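Local atomic coordinates of dally-like protein (Drosophila melanogaster, PDB entry 3ODN), a protein that probably serves as a glypican-type heparan sulfate proteoglycan at the cell surface and takes part in Hedgehog signalling, with this chain forming its helical core domain. Residues A90-S95 with M288-L293; T146-M151 with K174-F179; K150-L155 with N164-V169. The protein carries 2 engineered substitutions. All blocks are in the same frame, centred on the assembly; numbering follows the deposited sequence.

Contact 1 of 3, residues A90-S95 with M288-L293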
loop_
_atom_site.group_PDB
_atom_site.type_symbol
_atom_site.label_atom_id
_atom_site.label_comp_id
_atom_site.label_asym_id
_atom_site.label_seq_id
_atom_site.Cartn_x
_atom_site.Cartn_y
_atom_site.Cartn_z
ATOM N N ALA A 90 7.830 -15.198 3.015
ATOM C CA ALA A 90 7.565 -16.630 3.191
ATOM C C ALA A 90 7.322 -17.300 1.823
ATOM O O ALA A 90 7.980 -18.288 1.511
ATOM C CB ALA A 90 6.361 -16.834 4.111
ATOM N N LEU A 91 6.417 -16.723 0.998
ATOM C CA LEU A 91 6.084 -17.165 -0.359
ATOM C C LEU A 91 7.339 -17.151 -1.250
ATOM O O LEU A 91 7.507 -18.063 -2.056
ATOM C CB LEU A 91 4.991 -16.243 -0.946
ATOM C CG LEU A 91 4.655 -16.345 -2.450
ATOM C CD1 LEU A 91 3.684 -17.483 -2.729
ATOM C CD2 LEU A 91 4.094 -15.020 -2.976
ATOM N N LEU A 92 8.177 -16.097 -1.122
ATOM C CA LEU A 92 9.392 -15.914 -1.898
ATOM C C LEU A 92 10.479 -16.906 -1.460
ATOM O O LEU A 92 11.238 -17.353 -2.307
ATOM C CB LEU A 92 9.860 -14.441 -1.876
ATOM C CG LEU A 92 11.020 -13.974 -2.819
ATOM C CD1 LEU A 92 10.735 -14.262 -4.304
ATOM C CD2 LEU A 92 11.282 -12.493 -2.646
ATOM N N LYS A 93 10.494 -17.320 -0.167
ATOM C CA LYS A 93 11.452 -18.303 0.321
ATOM C C LYS A 93 11.010 -19.709 -0.082
ATOM O O LYS A 93 11.857 -20.558 -0.349
ATOM C CB LYS A 93 11.684 -18.182 1.833
ATOM C CG LYS A 93 13.020 -18.826 2.275
ATOM C CD LYS A 93 13.472 -18.470 3.705
ATOM C CE LYS A 93 14.427 -17.294 3.765
ATOM N NZ LYS A 93 13.708 -15.988 3.824
ATOM N N GLU A 94 9.678 -19.938 -0.157
ATOM C CA GLU A 94 9.053 -21.192 -0.597
ATOM C C GLU A 94 9.408 -21.425 -2.077
ATOM O O GLU A 94 9.823 -22.516 -2.431
ATOM C CB GLU A 94 7.522 -21.121 -0.402
ATOM C CG GLU A 94 6.904 -22.390 0.175
ATOM C CD GLU A 94 6.596 -23.539 -0.775
ATOM O OE1 GLU A 94 6.757 -24.711 -0.357
ATOM O OE2 GLU A 94 6.126 -23.271 -1.907
ATOM N N SER A 95 9.282 -20.388 -2.911
ATOM C CA SER A 95 9.600 -20.371 -4.338
ATOM C C SER A 95 11.087 -20.671 -4.577
ATOM O O SER A 95 11.393 -21.487 -5.438
ATOM C CB SER A 95 9.225 -19.016 -4.939
ATOM O OG SER A 95 9.608 -18.850 -6.297
ATOM N N MET A 288 0.837 -15.884 -8.886
ATOM C CA MET A 288 0.867 -16.457 -10.242
ATOM C C MET A 288 2.222 -16.218 -10.965
ATOM O O MET A 288 2.467 -16.829 -12.012
ATOM C CB MET A 288 -0.302 -15.935 -11.119
ATOM C CG MET A 288 -1.717 -16.391 -10.699
ATOM S SD MET A 288 -1.954 -18.110 -10.130
ATOM C CE MET A 288 -1.394 -19.061 -11.592
ATOM N N VAL A 289 3.093 -15.344 -10.396
ATOM C CA VAL A 289 4.415 -15.017 -10.940
ATOM C C VAL A 289 5.508 -15.796 -10.193
ATOM O O VAL A 289 6.302 -16.493 -10.821
ATOM C CB VAL A 289 4.702 -13.479 -10.970
ATOM C CG1 VAL A 289 6.030 -13.166 -11.658
ATOM C CG2 VAL A 289 3.582 -12.719 -11.662
ATOM N N VAL A 290 5.533 -15.652 -8.854
ATOM C CA VAL A 290 6.517 -16.213 -7.933
ATOM C C VAL A 290 6.342 -17.711 -7.674
ATOM O O VAL A 290 7.329 -18.437 -7.775
ATOM C CB VAL A 290 6.607 -15.349 -6.631
ATOM C CG1 VAL A 290 7.532 -15.971 -5.583
ATOM C CG2 VAL A 290 7.078 -13.935 -6.956
ATOM N N GLU A 291 5.125 -18.175 -7.297
ATOM C CA GLU A 291 4.887 -19.597 -7.035
ATOM C C GLU A 291 5.279 -20.554 -8.222
ATOM O O GLU A 291 6.015 -21.513 -7.969
ATOM C CB GLU A 291 3.482 -19.872 -6.453
ATOM C CG GLU A 291 3.038 -21.329 -6.526
ATOM C CD GLU A 291 2.227 -21.842 -5.352
ATOM O OE1 GLU A 291 1.325 -21.114 -4.876
ATOM O OE2 GLU A 291 2.472 -22.997 -4.936
ATOM N N PRO A 292 4.844 -20.312 -9.493
ATOM C CA PRO A 292 5.229 -21.229 -10.582
ATOM C C PRO A 292 6.416 -20.721 -11.393
ATOM O O PRO A 292 6.514 -21.024 -12.587
ATOM C CB PRO A 292 3.966 -21.260 -11.441
ATOM C CG PRO A 292 3.230 -19.915 -11.118
ATOM C CD PRO A 292 3.944 -19.249 -10.000
ATOM N N LEU A 293 7.309 -19.936 -10.761
ATOM C CA LEU A 293 8.475 -19.332 -11.409
ATOM C C LEU A 293 9.447 -20.377 -11.969
ATOM O O LEU A 293 9.995 -20.174 -13.058
ATOM C CB LEU A 293 9.173 -18.296 -10.499
ATOM C CG LEU A 293 10.306 -17.432 -11.105
ATOM C CD1 LEU A 293 9.889 -16.775 -12.431
ATOM C CD2 LEU A 293 10.715 -16.354 -10.129
#

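Contact 2 of 3, residues T146-M151 with K174-F179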
loop_
_atom_site.group_PDB
_atom_site.type_symbol
_atom_site.label_atom_id
_atom_site.label_comp_id
_atom_site.label_asym_id
_atom_site.label_seq_id
_atom_site.Cartn_x
_atom_site.Cartn_y
_atom_site.Cartn_z
ATOM N N THR A 146 22.693 -14.298 -19.673
ATOM C CA THR A 146 23.673 -15.189 -19.048
ATOM C C THR A 146 23.223 -16.645 -19.266
ATOM O O THR A 146 24.051 -17.495 -19.587
ATOM C CB THR A 146 23.801 -14.846 -17.535
ATOM O OG1 THR A 146 24.161 -13.460 -17.378
ATOM C CG2 THR A 146 24.805 -15.748 -16.791
ATOM N N LEU A 147 21.919 -16.917 -19.088
ATOM C CA LEU A 147 21.327 -18.235 -19.252
ATOM C C LEU A 147 21.499 -18.738 -20.683
ATOM O O LEU A 147 21.907 -19.878 -20.874
ATOM C CB LEU A 147 19.845 -18.188 -18.818
ATOM C CG LEU A 147 19.024 -19.474 -18.848
ATOM C CD1 LEU A 147 19.559 -20.510 -17.879
ATOM C CD2 LEU A 147 17.588 -19.180 -18.542
ATOM N N TYR A 148 21.274 -17.868 -21.679
ATOM C CA TYR A 148 21.446 -18.168 -23.106
ATOM C C TYR A 148 22.904 -18.480 -23.496
ATOM O O TYR A 148 23.140 -19.395 -24.290
ATOM C CB TYR A 148 20.891 -16.989 -23.935
ATOM C CG TYR A 148 21.311 -16.930 -25.386
ATOM C CD1 TYR A 148 20.985 -17.953 -26.273
ATOM C CD2 TYR A 148 21.966 -15.813 -25.895
ATOM C CE1 TYR A 148 21.337 -17.884 -27.619
ATOM C CE2 TYR A 148 22.298 -15.721 -27.247
ATOM C CZ TYR A 148 21.993 -16.764 -28.103
ATOM O OH TYR A 148 22.334 -16.680 -29.435
ATOM N N GLN A 149 23.865 -17.685 -22.980
ATOM C CA GLN A 149 25.286 -17.846 -23.291
ATOM C C GLN A 149 25.813 -19.158 -22.755
ATOM O O GLN A 149 26.463 -19.896 -23.508
ATOM C CB GLN A 149 26.115 -16.652 -22.802
ATOM C CG GLN A 149 26.268 -15.556 -23.859
ATOM C CD GLN A 149 27.113 -14.432 -23.336
ATOM O OE1 GLN A 149 28.341 -14.527 -23.255
ATOM N NE2 GLN A 149 26.475 -13.353 -22.939
ATOM N N LYS A 150 25.443 -19.485 -21.488
ATOM C CA LYS A 150 25.786 -20.734 -20.810
ATOM C C LYS A 150 25.216 -21.916 -21.581
ATOM O O LYS A 150 25.925 -22.887 -21.823
ATOM C CB LYS A 150 25.212 -20.761 -19.377
ATOM C CG LYS A 150 25.826 -19.766 -18.406
ATOM C CD LYS A 150 27.262 -20.065 -18.014
ATOM C CE LYS A 150 27.650 -19.254 -16.807
ATOM N NZ LYS A 150 26.887 -19.669 -15.600
ATOM N N MET A 151 23.935 -21.826 -21.961
ATOM C CA MET A 151 23.222 -22.880 -22.676
ATOM C C MET A 151 23.687 -23.079 -24.108
ATOM O O MET A 151 23.668 -24.216 -24.577
ATOM C CB MET A 151 21.711 -22.659 -22.619
ATOM C CG MET A 151 21.107 -23.040 -21.297
ATOM S SD MET A 151 19.331 -22.800 -21.296
ATOM C CE MET A 151 18.832 -24.187 -22.357
ATOM N N LYS A 174 18.467 -10.825 -28.654
ATOM C CA LYS A 174 17.116 -10.271 -28.786
ATOM C C LYS A 174 16.542 -10.345 -30.215
ATOM O O LYS A 174 15.320 -10.340 -30.380
ATOM C CB LYS A 174 16.979 -8.891 -28.113
ATOM C CG LYS A 174 16.973 -8.976 -26.577
ATOM C CD LYS A 174 16.135 -7.879 -25.899
ATOM C CE LYS A 174 15.899 -8.187 -24.434
ATOM N NZ LYS A 174 15.219 -7.073 -23.717
ATOM N N GLU A 175 17.419 -10.500 -31.225
ATOM C CA GLU A 175 17.044 -10.652 -32.634
ATOM C C GLU A 175 16.630 -12.115 -32.919
ATOM O O GLU A 175 15.681 -12.350 -33.672
ATOM C CB GLU A 175 18.217 -10.220 -33.545
ATOM C CG GLU A 175 17.906 -10.209 -35.035
ATOM C CD GLU A 175 19.026 -9.728 -35.941
ATOM O OE1 GLU A 175 20.098 -10.377 -35.963
ATOM O OE2 GLU A 175 18.813 -8.731 -36.668
ATOM N N LEU A 176 17.335 -13.083 -32.296
ATOM C CA LEU A 176 17.132 -14.527 -32.472
ATOM C C LEU A 176 15.998 -15.149 -31.651
ATOM O O LEU A 176 15.459 -16.179 -32.070
ATOM C CB LEU A 176 18.450 -15.307 -32.244
ATOM C CG LEU A 176 19.675 -14.897 -33.088
ATOM C CD1 LEU A 176 20.934 -15.582 -32.593
ATOM C CD2 LEU A 176 19.475 -15.183 -34.576
ATOM N N LYS A 177 15.639 -14.532 -30.490
ATOM C CA LYS A 177 14.602 -14.989 -29.544
ATOM C C LYS A 177 14.809 -16.475 -29.181
ATOM O O LYS A 177 14.094 -17.335 -29.702
ATOM C CB LYS A 177 13.182 -14.682 -30.057
ATOM C CG LYS A 177 12.681 -13.293 -29.667
ATOM C CD LYS A 177 11.528 -12.847 -30.554
ATOM C CE LYS A 177 11.069 -11.445 -30.242
ATOM N NZ LYS A 177 10.143 -11.402 -29.079
ATOM N N PRO A 178 15.842 -16.793 -28.352
ATOM C CA PRO A 178 16.149 -18.204 -28.061
ATOM C C PRO A 178 15.140 -18.896 -27.169
ATOM O O PRO A 178 14.888 -20.087 -27.338
ATOM C CB PRO A 178 17.536 -18.142 -27.406
ATOM C CG PRO A 178 18.013 -16.731 -27.606
ATOM C CD PRO A 178 16.799 -15.901 -27.670
ATOM N N PHE A 179 14.582 -18.146 -26.207
ATOM C CA PHE A 179 13.592 -18.622 -25.255
ATOM C C PHE A 179 12.194 -18.147 -25.689
ATOM O O PHE A 179 11.229 -18.222 -24.918
ATOM C CB PHE A 179 13.932 -18.085 -23.859
ATOM C CG PHE A 179 15.358 -18.270 -23.393
ATOM C CD1 PHE A 179 16.160 -17.172 -23.107
ATOM C CD2 PHE A 179 15.882 -19.543 -23.184
ATOM C CE1 PHE A 179 17.463 -17.345 -22.638
ATOM C CE2 PHE A 179 17.189 -19.713 -22.724
ATOM C CZ PHE A 179 17.965 -18.615 -22.445
#

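Contact 3 of 3, residues K150-L155 with N164-V169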
loop_
_atom_site.group_PDB
_atom_site.type_symbol
_atom_site.label_atom_id
_atom_site.label_comp_id
_atom_site.label_asym_id
_atom_site.label_seq_id
_atom_site.Cartn_x
_atom_site.Cartn_y
_atom_site.Cartn_z
ATOM N N LYS A 150 25.443 -19.485 -21.488
ATOM C CA LYS A 150 25.786 -20.734 -20.810
ATOM C C LYS A 150 25.216 -21.916 -21.581
ATOM O O LYS A 150 25.925 -22.887 -21.823
ATOM C CB LYS A 150 25.212 -20.761 -19.377
ATOM C CG LYS A 150 25.826 -19.766 -18.406
ATOM C CD LYS A 150 27.262 -20.065 -18.014
ATOM C CE LYS A 150 27.650 -19.254 -16.807
ATOM N NZ LYS A 150 26.887 -19.669 -15.600
ATOM N N MET A 151 23.935 -21.826 -21.961
ATOM C CA MET A 151 23.222 -22.880 -22.676
ATOM C C MET A 151 23.687 -23.079 -24.108
ATOM O O MET A 151 23.668 -24.216 -24.577
ATOM C CB MET A 151 21.711 -22.659 -22.619
ATOM C CG MET A 151 21.107 -23.040 -21.297
ATOM S SD MET A 151 19.331 -22.800 -21.296
ATOM C CE MET A 151 18.832 -24.187 -22.357
ATOM N N PHE A 152 24.104 -21.993 -24.803
ATOM C CA PHE A 152 24.602 -22.113 -26.170
ATOM C C PHE A 152 25.907 -22.905 -26.131
ATOM O O PHE A 152 26.048 -23.884 -26.870
ATOM C CB PHE A 152 24.785 -20.737 -26.848
ATOM C CG PHE A 152 25.333 -20.827 -28.258
ATOM C CD1 PHE A 152 26.699 -20.725 -28.500
ATOM C CD2 PHE A 152 24.491 -21.091 -29.334
ATOM C CE1 PHE A 152 27.213 -20.869 -29.795
ATOM C CE2 PHE A 152 25.005 -21.223 -30.634
ATOM C CZ PHE A 152 26.362 -21.109 -30.854
ATOM N N THR A 153 26.835 -22.503 -25.237
ATOM C CA THR A 153 28.126 -23.155 -25.035
ATOM C C THR A 153 27.983 -24.623 -24.664
ATOM O O THR A 153 28.593 -25.443 -25.324
ATOM C CB THR A 153 29.036 -22.361 -24.094
ATOM O OG1 THR A 153 28.279 -21.776 -23.039
ATOM C CG2 THR A 153 29.786 -21.278 -24.812
ATOM N N VAL A 154 27.137 -24.957 -23.668
ATOM C CA VAL A 154 26.863 -26.327 -23.214
ATOM C C VAL A 154 26.480 -27.247 -24.407
ATOM O O VAL A 154 27.099 -28.303 -24.588
ATOM C CB VAL A 154 25.801 -26.345 -22.067
ATOM C CG1 VAL A 154 25.241 -27.745 -21.826
ATOM C CG2 VAL A 154 26.377 -25.784 -20.775
ATOM N N LEU A 155 25.477 -26.824 -25.216
ATOM C CA LEU A 155 24.993 -27.553 -26.391
ATOM C C LEU A 155 26.101 -27.736 -27.442
ATOM O O LEU A 155 26.260 -28.833 -27.988
ATOM C CB LEU A 155 23.799 -26.807 -27.007
ATOM C CG LEU A 155 23.262 -27.332 -28.338
ATOM C CD1 LEU A 155 22.164 -28.350 -28.120
ATOM C CD2 LEU A 155 22.759 -26.207 -29.193
ATOM N N ASN A 164 35.439 -12.887 -27.980
ATOM C CA ASN A 164 34.943 -12.147 -29.148
ATOM C C ASN A 164 33.751 -12.843 -29.790
ATOM O O ASN A 164 32.814 -12.159 -30.211
ATOM C CB ASN A 164 36.051 -11.913 -30.182
ATOM C CG ASN A 164 37.257 -11.171 -29.651
ATOM O OD1 ASN A 164 37.165 -10.029 -29.179
ATOM N ND2 ASN A 164 38.424 -11.800 -29.746
ATOM N N TYR A 165 33.771 -14.201 -29.840
ATOM C CA TYR A 165 32.660 -14.972 -30.404
ATOM C C TYR A 165 31.399 -14.849 -29.532
ATOM O O TYR A 165 30.351 -14.477 -30.055
ATOM C CB TYR A 165 33.017 -16.456 -30.656
ATOM C CG TYR A 165 32.059 -17.131 -31.623
ATOM C CD1 TYR A 165 32.357 -17.224 -32.979
ATOM C CD2 TYR A 165 30.837 -17.637 -31.187
ATOM C CE1 TYR A 165 31.473 -17.825 -33.874
ATOM C CE2 TYR A 165 29.934 -18.217 -32.076
ATOM C CZ TYR A 165 30.252 -18.302 -33.420
ATOM O OH TYR A 165 29.371 -18.884 -34.299
ATOM N N MET A 166 31.516 -15.130 -28.215
ATOM C CA MET A 166 30.405 -15.073 -27.263
ATOM C C MET A 166 29.734 -13.702 -27.129
ATOM O O MET A 166 28.539 -13.651 -26.850
ATOM C CB MET A 166 30.768 -15.701 -25.909
ATOM C CG MET A 166 30.986 -17.229 -25.968
ATOM S SD MET A 166 29.786 -18.204 -26.944
ATOM C CE MET A 166 28.316 -18.068 -25.921
ATOM N N ARG A 167 30.484 -12.604 -27.399
ATOM C CA ARG A 167 29.975 -11.232 -27.389
ATOM C C ARG A 167 29.003 -11.028 -28.554
ATOM O O ARG A 167 27.993 -10.339 -28.384
ATOM C CB ARG A 167 31.127 -10.218 -27.471
ATOM C CG ARG A 167 31.511 -9.613 -26.127
ATOM C CD ARG A 167 32.550 -8.512 -26.262
ATOM N NE ARG A 167 33.914 -9.016 -26.066
ATOM C CZ ARG A 167 34.890 -8.927 -26.965
ATOM N NH1 ARG A 167 34.674 -8.342 -28.138
ATOM N NH2 ARG A 167 36.093 -9.418 -26.696
ATOM N N CYS A 168 29.302 -11.644 -29.729
ATOM C CA CYS A 168 28.478 -11.603 -30.952
ATOM C C CYS A 168 27.157 -12.344 -30.708
ATOM O O CYS A 168 26.100 -11.898 -31.157
ATOM C CB CYS A 168 29.246 -12.197 -32.135
ATOM S SG CYS A 168 28.232 -12.536 -33.605
ATOM N N VAL A 169 27.245 -13.478 -29.984
ATOM C CA VAL A 169 26.135 -14.354 -29.594
ATOM C C VAL A 169 25.114 -13.558 -28.753
ATOM O O VAL A 169 23.929 -13.581 -29.089
ATOM C CB VAL A 169 26.668 -15.640 -28.895
ATOM C CG1 VAL A 169 25.540 -16.540 -28.417
ATOM C CG2 VAL A 169 27.603 -16.416 -29.821
#

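Contact 1 of 3, residues A90-S95 with M288-L293
Ser95 and Val290 carry this contact with both a polar and an apolar grip. The Ser95 hydroxyl donates to the main-chain carbonyl of Val290, with OG 2.7 Å from O. The donor does not sit on a lone pair. It stands 42° above the carbonyl plane, and the C=O...OG angle is 135°. With chi1 at 174°, Ser95 OG is turned opposite its own backbone N, which aims it across at the carbonyl. The hydroxyl is buried, and this bond gives its proton an acceptor. The same Val290 O also takes a weak bond from Leu293 N, within the type I turn from Val290 to Leu293.

Val290 fills the space beside this bond with one branch. Its CG1 lies 3.5 Å from Ser95 CB, a close methyl-to-methylene fit. That branch, opposite the backbone N, lies against Ser95 and Leu92. Leu92 meets it from another direction: Leu92 CD1 is 3.8 Å from Val290 CG1, and the two side chains run at roughly right angles. Leu91 adds a looser touch, with CG 4.3 Å from the same CG1.

The contact joins the long helix 48-106 of the elongated, all-helical glypican core to the turn between helices 287-290 and 293-306. Pro292 is the N-cap of the second of these. Phe194 of helix 182-214 packs on both Leu92 and Val290, and Phe122 of helix 115-131 packs on Ser95.

Nearer the surface the contacts are longer. Leu91 CD1 only approaches Glu291 CB, at 4.4 Å. Glu94 and Glu291 bring like charges together there, with OE2 of one 4.8 Å from OE2 of the other. Each would probably make the other slightly harder to ionise.

Contact 2 of 3, residues T146-M151 with K174-F179
Met151 N bonds to Leu147 O at 3.0 Å, and this helical bond sets both residues one turn apart against Phe179. Leu147 CG lies 3.8 Å from Phe179 CZ, approaching the ring at a slant. Met151 comes in at the ring edge instead. Its SD is 5.4 Å from the centroid of the Phe179 ring and 84° off the ring normal, a Met-aromatic contact. The methionine chain is straight through chi2, which carries SD out to that edge. Between these two, the Phe179 ring points its CZ at the helix backbone. Tyr148 N lies 3.5 Å from Phe179 CZ, in the plane of the ring. Phe179 CZ also meets Tyr148 CB, 3.7 Å away.

Tyr148 makes the second half of the contact. Pro178 CG sits over one face of its ring, 3.7 Å from the centroid and 24° off the normal. This is a CH-pi contact, displaced toward the CD1-CE1 side. With CG opposite the backbone N (chi1 164°), the ring reaches out over Pro178, and its far end meets Leu176, with OH 3.6 Å from CD1.

The contact packs helix 136-155 against the exit of helix 163-176. Lys177, with positive phi, ends that helix and turns the chain so that Pro178 and Phe179 face back. Phe304 of helix 293-306 touches both Met151 and Pro178, and Val315 of helix 308-318 touches Tyr148 and Leu176.

No hydrogen bond crosses between the two segments. Their cohesion therefore rests on ring, sulfur and methylene packing, which depends on close fit rather than on charge.

Contact 3 of 3, residues K150-L155 with N164-V169
Phe152, Thr153 and Met166 form the tight part of this contact between two successive helices. Helix 136-155 and helix 163-176 are joined by a short loop and pack as a helix-loop-helix unit of the all-helical glypican core. Their segments run at 122° to each other, with the axes 11.3 Å apart at closest. Side chains have to bridge that distance.

Met166 does so by folding over. Bends at chi2 (-43°) and chi3 bring its methyl against Thr153. Met166 CE is 3.7 Å from Thr153 CG2, and SD lies about as near that methyl. The same CE is 4.0 Å from Phe152 CD1. The sulfur approaches the Phe152 ring at a slant, a Met-aromatic contact that is neither over the face nor at the edge. Val169 CG1 adds a more distant touch, 4.3 Å from Phe152 CG. Phe161, in the connecting loop, meets the Phe152 and Tyr165 rings and also touches Thr153 and Met166. Val315 of helix 308-318 packs on Phe152 and Val169.

Away from this cluster the fit loosens. Tyr165 meets Phe152 through CE2 and CE1, 4.4 Å apart. Its hydroxyl is instead bonded to Gly320 O. Nearby, the disulfide of Cys168 with Cys319 ties helix 163-176 to the chain just past helix 308-318. The Thr153 hydroxyl turns back to its own helix, where Gln149 O and Lys150 O both lie within reach.

The surface side of helix 163-176 holds Asn164 and Arg167, which do not touch the other segment. Arg167 NH2 donates to Asn164 OD1, 2.8 Å away, and OD1 lies 26° out of the guanidinium plane.

Contacts 2 and 3 are neighbours, with centres 9 Å apart. They share Lys150 and Met151 and use the same helices, 136-155 and 163-176. They also touch directly, through Tyr148 CE2 and Val169 O. Contact 1 lies about 24 Å from contact 2 and 30 Å from contact 3, centre to centre, and touches neither. Along the chain, contact 3 is closed first, then contact 2 around it. Contact 1 encloses both, pairing residues almost 200 positions apart. The three lie on the same side of the chain's centre. Contacts 2 and 3 thus build a local end of the elongated core, while contact 1 fastens the long helix 48-106 at a point closer to the centre of the chain.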